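Local atomic coordinates of protease LasA (Pseudomonas aeruginosa, PDB entry 3IT5), a protein that cuts the pentaglycine cross-links of staphylococcal peptidoglycan as a secreted zinc metallopeptidase and takes part in degrading host elastin. Residues L9-G14 / F35-D40. Numbering follows the deposited sequence.
Sequences LPWRQG and FDASYD. With ZN (zinc ion), chain E.
The face of strand 34-38 turned away from the zinc packs on the loop that leads into strand 16-19, with Trp11, Pro10 and Leu9 packing against Phe35 and Ala37. The closest approach is Trp11 CZ3 to Ala37 CB at 3.4 Å, so the methyl sits tight against the six-membered end of the indole, whose CE3 lies a little farther off. With CG placed between its backbone N and carbonyl carbon (chi1 54°), Trp11 folds its ring back over its own loop, and Leu9 CB lies 3.9 Å above the plane of that ring, displaced toward the rim. The indole NE1 makes a weak hydrogen bond to Tyr15 O, and Trp17 stacks on the ring.

The two aromatic rings touch rim to rim: Trp11 CZ3 and Phe35 CE1 are 4.5 Å apart, each near the plane of the other's ring. The far end of the phenyl is met by two aliphatic groups, Leu9 CD2 at 4.2 Å from Phe35 CZ and Pro10 CD at 4.4 Å from the same Phe35 CZ. All these contacts are apolar. Phe123 and Phe160 add further aromatic contacts to Phe35, and Pro10 also touches Leu121 and Phe123 of strand 121-127.

Alternation along the strand turns Asp36 the other way, where its OD1 binds zinc at 2.0 Å; His23, His122 and a water complete the coordination, while a hydrogen bond from Asp36 N to Asn20 OD1 ties down the ligand's backbone. The hydrophobic layer thus lies on one side of the strand and the metal on the other, an arrangement belonging to the antiparallel beta core and His-Asp-His zinc site of M23 metallopeptidases.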
ATOM      1  N   LEU A   9       1.194  -5.985  -4.984  1.00  5.88           N
ATOM      2  CA  LEU A   9       0.402  -4.816  -4.588  1.00  5.48           C
ATOM      3  C   LEU A   9      -0.650  -5.199  -3.532  1.00  5.24           C
ATOM      4  O   LEU A   9      -1.175  -6.318  -3.566  1.00  5.00           O
ATOM      5  CB  LEU A   9      -0.266  -4.185  -5.818  1.00  5.16           C
ATOM      6  CG  LEU A   9       0.675  -3.667  -6.912  1.00  5.31           C
ATOM      7  CD1 LEU A   9      -0.047  -3.579  -8.266  1.00  5.02           C
ATOM      8  CD2 LEU A   9       1.300  -2.319  -6.526  1.00  4.24           C
ATOM      9  N   PRO A  10      -0.960  -4.274  -2.595  1.00  5.13           N
ATOM     10  CA  PRO A  10      -1.836  -4.580  -1.451  1.00  5.05           C
ATOM     11  C   PRO A  10      -3.344  -4.604  -1.750  1.00  5.18           C
ATOM     12  O   PRO A  10      -4.148  -4.099  -0.954  1.00  4.92           O
ATOM     13  CB  PRO A  10      -1.486  -3.473  -0.446  1.00  4.87           C
ATOM     14  CG  PRO A  10      -1.104  -2.319  -1.297  1.00  4.56           C
ATOM     15  CD  PRO A  10      -0.422  -2.901  -2.514  1.00  4.95           C
ATOM     16  N   TRP A  11      -3.717  -5.171  -2.896  1.00  5.36           N
ATOM     17  CA  TRP A  11      -5.109  -5.526  -3.171  1.00  5.68           C
ATOM     18  C   TRP A  11      -5.185  -6.882  -3.865  1.00  6.05           C
ATOM     19  O   TRP A  11      -4.161  -7.420  -4.287  1.00  5.94           O
ATOM     20  CB  TRP A  11      -5.839  -4.445  -3.972  1.00  5.74           C
ATOM     21  CG  TRP A  11      -5.181  -4.013  -5.253  1.00  5.61           C
ATOM     22  CD1 TRP A  11      -5.329  -4.580  -6.489  1.00  6.38           C
ATOM     23  CD2 TRP A  11      -4.303  -2.891  -5.429  1.00  5.25           C
ATOM     24  NE1 TRP A  11      -4.588  -3.887  -7.422  1.00  5.58           N
ATOM     25  CE2 TRP A  11      -3.949  -2.847  -6.797  1.00  5.23           C
ATOM     26  CE3 TRP A  11      -3.778  -1.922  -4.562  1.00  5.43           C
ATOM     27  CZ2 TRP A  11      -3.098  -1.869  -7.319  1.00  4.50           C
ATOM     28  CZ3 TRP A  11      -2.923  -0.952  -5.082  1.00  4.92           C
ATOM     29  CH2 TRP A  11      -2.595  -0.934  -6.449  1.00  5.62           C
ATOM     30  N   ARG A  12      -6.393  -7.432  -3.960  1.00  6.41           N
ATOM     31  CA  ARG A  12      -6.598  -8.764  -4.522  1.00  7.15           C
ATOM     32  C   ARG A  12      -5.974  -8.938  -5.904  1.00  7.10           C
ATOM     33  O   ARG A  12      -6.083  -8.066  -6.766  1.00  6.88           O
ATOM     34  CB  ARG A  12      -8.084  -9.092  -4.608  1.00  7.25           C
ATOM     35  CG  ARG A  12      -8.761  -9.406  -3.285  1.00  8.99           C
ATOM     36  CD  ARG A  12     -10.264  -9.301  -3.469  1.00 11.23           C
ATOM     37  NE  ARG A  12     -11.008 -10.019  -2.438  1.00 14.06           N
ATOM     38  CZ  ARG A  12     -12.322 -10.231  -2.469  1.00 14.96           C
ATOM     39  NH1 ARG A  12     -13.052  -9.785  -3.488  1.00 14.87           N
ATOM     40  NH2 ARG A  12     -12.906 -10.899  -1.481  1.00 15.63           N
ATOM     41  N   GLN A  13      -5.324 -10.081  -6.096  1.00  7.28           N
ATOM     42  CA  GLN A  13      -4.776 -10.463  -7.389  1.00  7.35           C
ATOM     43  C   GLN A  13      -5.890 -10.510  -8.439  1.00  7.33           C
ATOM     44  O   GLN A  13      -6.995 -10.984  -8.160  1.00  7.32           O
ATOM     45  CB  GLN A  13      -4.112 -11.828  -7.264  1.00  7.53           C
ATOM     46  CG  GLN A  13      -2.957 -12.041  -8.207  1.00  8.56           C
ATOM     47  CD  GLN A  13      -2.385 -13.432  -8.104  1.00  9.44           C
ATOM     48  OE1 GLN A  13      -1.486 -13.689  -7.301  1.00  9.62           O
ATOM     49  NE2 GLN A  13      -2.918 -14.352  -8.901  1.00 10.19           N
ATOM     50  N   GLY A  14      -5.602 -10.008  -9.638  1.00  7.33           N
ATOM     51  CA  GLY A  14      -6.578 -10.005 -10.733  1.00  7.18           C
ATOM     52  C   GLY A  14      -7.419  -8.741 -10.808  1.00  7.17           C
ATOM     53  O   GLY A  14      -8.236  -8.577 -11.724  1.00  6.97           O
ATOM     54  N   PHE A  35       2.436   5.046  -0.391  1.00  6.89           N
ATOM     55  CA  PHE A  35       1.540   5.496  -1.449  1.00  7.07           C
ATOM     56  C   PHE A  35       0.114   5.063  -1.143  1.00  6.82           C
ATOM     57  O   PHE A  35      -0.111   4.049  -0.473  1.00  7.34           O
ATOM     58  CB  PHE A  35       2.007   5.050  -2.847  1.00  6.82           C
ATOM     59  CG  PHE A  35       1.801   3.587  -3.143  1.00  7.12           C
ATOM     60  CD1 PHE A  35       0.606   3.135  -3.705  1.00  7.21           C
ATOM     61  CD2 PHE A  35       2.819   2.668  -2.908  1.00  6.98           C
ATOM     62  CE1 PHE A  35       0.418   1.783  -4.001  1.00  7.35           C
ATOM     63  CE2 PHE A  35       2.648   1.319  -3.207  1.00  7.16           C
ATOM     64  CZ  PHE A  35       1.446   0.871  -3.753  1.00  7.31           C
ATOM     65  N   ASP A  36      -0.843   5.854  -1.608  1.00  6.47           N
ATOM     66  CA  ASP A  36      -2.247   5.551  -1.394  1.00  6.22           C
ATOM     67  C   ASP A  36      -2.815   4.861  -2.620  1.00  6.30           C
ATOM     68  O   ASP A  36      -2.272   4.989  -3.716  1.00  5.87           O
ATOM     69  CB  ASP A  36      -3.042   6.819  -1.078  1.00  6.19           C
ATOM     70  CG  ASP A  36      -2.471   7.592   0.094  1.00  5.99           C
ATOM     71  OD1 ASP A  36      -1.993   6.961   1.064  1.00  6.11           O
ATOM     72  OD2 ASP A  36      -2.503   8.838   0.053  1.00  6.88           O
ATOM     73  N   ALA A  37      -3.897   4.116  -2.419  1.00  6.27           N
ATOM     74  CA  ALA A  37      -4.572   3.425  -3.502  1.00  6.57           C
ATOM     75  C   ALA A  37      -6.041   3.241  -3.169  1.00  6.78           C
ATOM     76  O   ALA A  37      -6.406   2.945  -2.029  1.00  6.71           O
ATOM     77  CB  ALA A  37      -3.911   2.080  -3.788  1.00  6.53           C
ATOM     78  N   SER A  38      -6.879   3.440  -4.178  1.00  6.98           N
ATOM     79  CA  SER A  38      -8.310   3.250  -4.047  1.00  7.29           C
ATOM     80  C   SER A  38      -8.838   2.809  -5.401  1.00  7.44           C
ATOM     81  O   SER A  38      -8.367   3.290  -6.441  1.00  7.62           O
ATOM     82  CB  SER A  38      -8.978   4.556  -3.619  1.00  7.01           C
ATOM     83  OG  SER A  38     -10.368   4.384  -3.427  1.00  7.47           O
ATOM     84  N   TYR A  39      -9.802   1.893  -5.394  1.00  7.59           N
ATOM     85  CA  TYR A  39     -10.423   1.450  -6.641  1.00  7.64           C
ATOM     86  C   TYR A  39     -10.902   2.641  -7.471  1.00  7.76           C
ATOM     87  O   TYR A  39     -10.525   2.769  -8.636  1.00  7.80           O
ATOM     88  CB  TYR A  39     -11.579   0.462  -6.393  1.00  7.66           C
ATOM     89  CG  TYR A  39     -12.508   0.330  -7.589  1.00  7.50           C
ATOM     90  CD1 TYR A  39     -12.080  -0.290  -8.759  1.00  7.64           C
ATOM     91  CD2 TYR A  39     -13.802   0.848  -7.554  1.00  7.82           C
ATOM     92  CE1 TYR A  39     -12.919  -0.397  -9.869  1.00  8.52           C
ATOM     93  CE2 TYR A  39     -14.653   0.749  -8.658  1.00  8.27           C
ATOM     94  CZ  TYR A  39     -14.204   0.120  -9.810  1.00  8.87           C
ATOM     95  OH  TYR A  39     -15.031   0.013 -10.907  1.00  9.05           O
ATOM     96  N   ASP A  40     -11.709   3.512  -6.858  1.00  7.88           N
ATOM     97  CA  ASP A  40     -12.356   4.618  -7.579  1.00  8.29           C
ATOM     98  C   ASP A  40     -12.155   6.026  -6.996  1.00  8.25           C
ATOM     99  O   ASP A  40     -12.582   7.001  -7.612  1.00  8.41           O
ATOM    100  CB  ASP A  40     -13.860   4.335  -7.764  1.00  8.47           C
ATOM    101  CG  ASP A  40     -14.546   3.883  -6.477  1.00  9.03           C
ATOM    102  OD1 ASP A  40     -13.886   3.830  -5.414  1.00  9.47           O
ATOM    103  OD2 ASP A  40     -15.754   3.562  -6.533  1.00 10.19           O
TER
HETATM  104 ZN    ZN E 183      -1.199   8.247   2.454  1.00 14.54          ZN
HETATM  105  O   HOH W   1      -3.007   8.877   3.308  1.00 10.52           O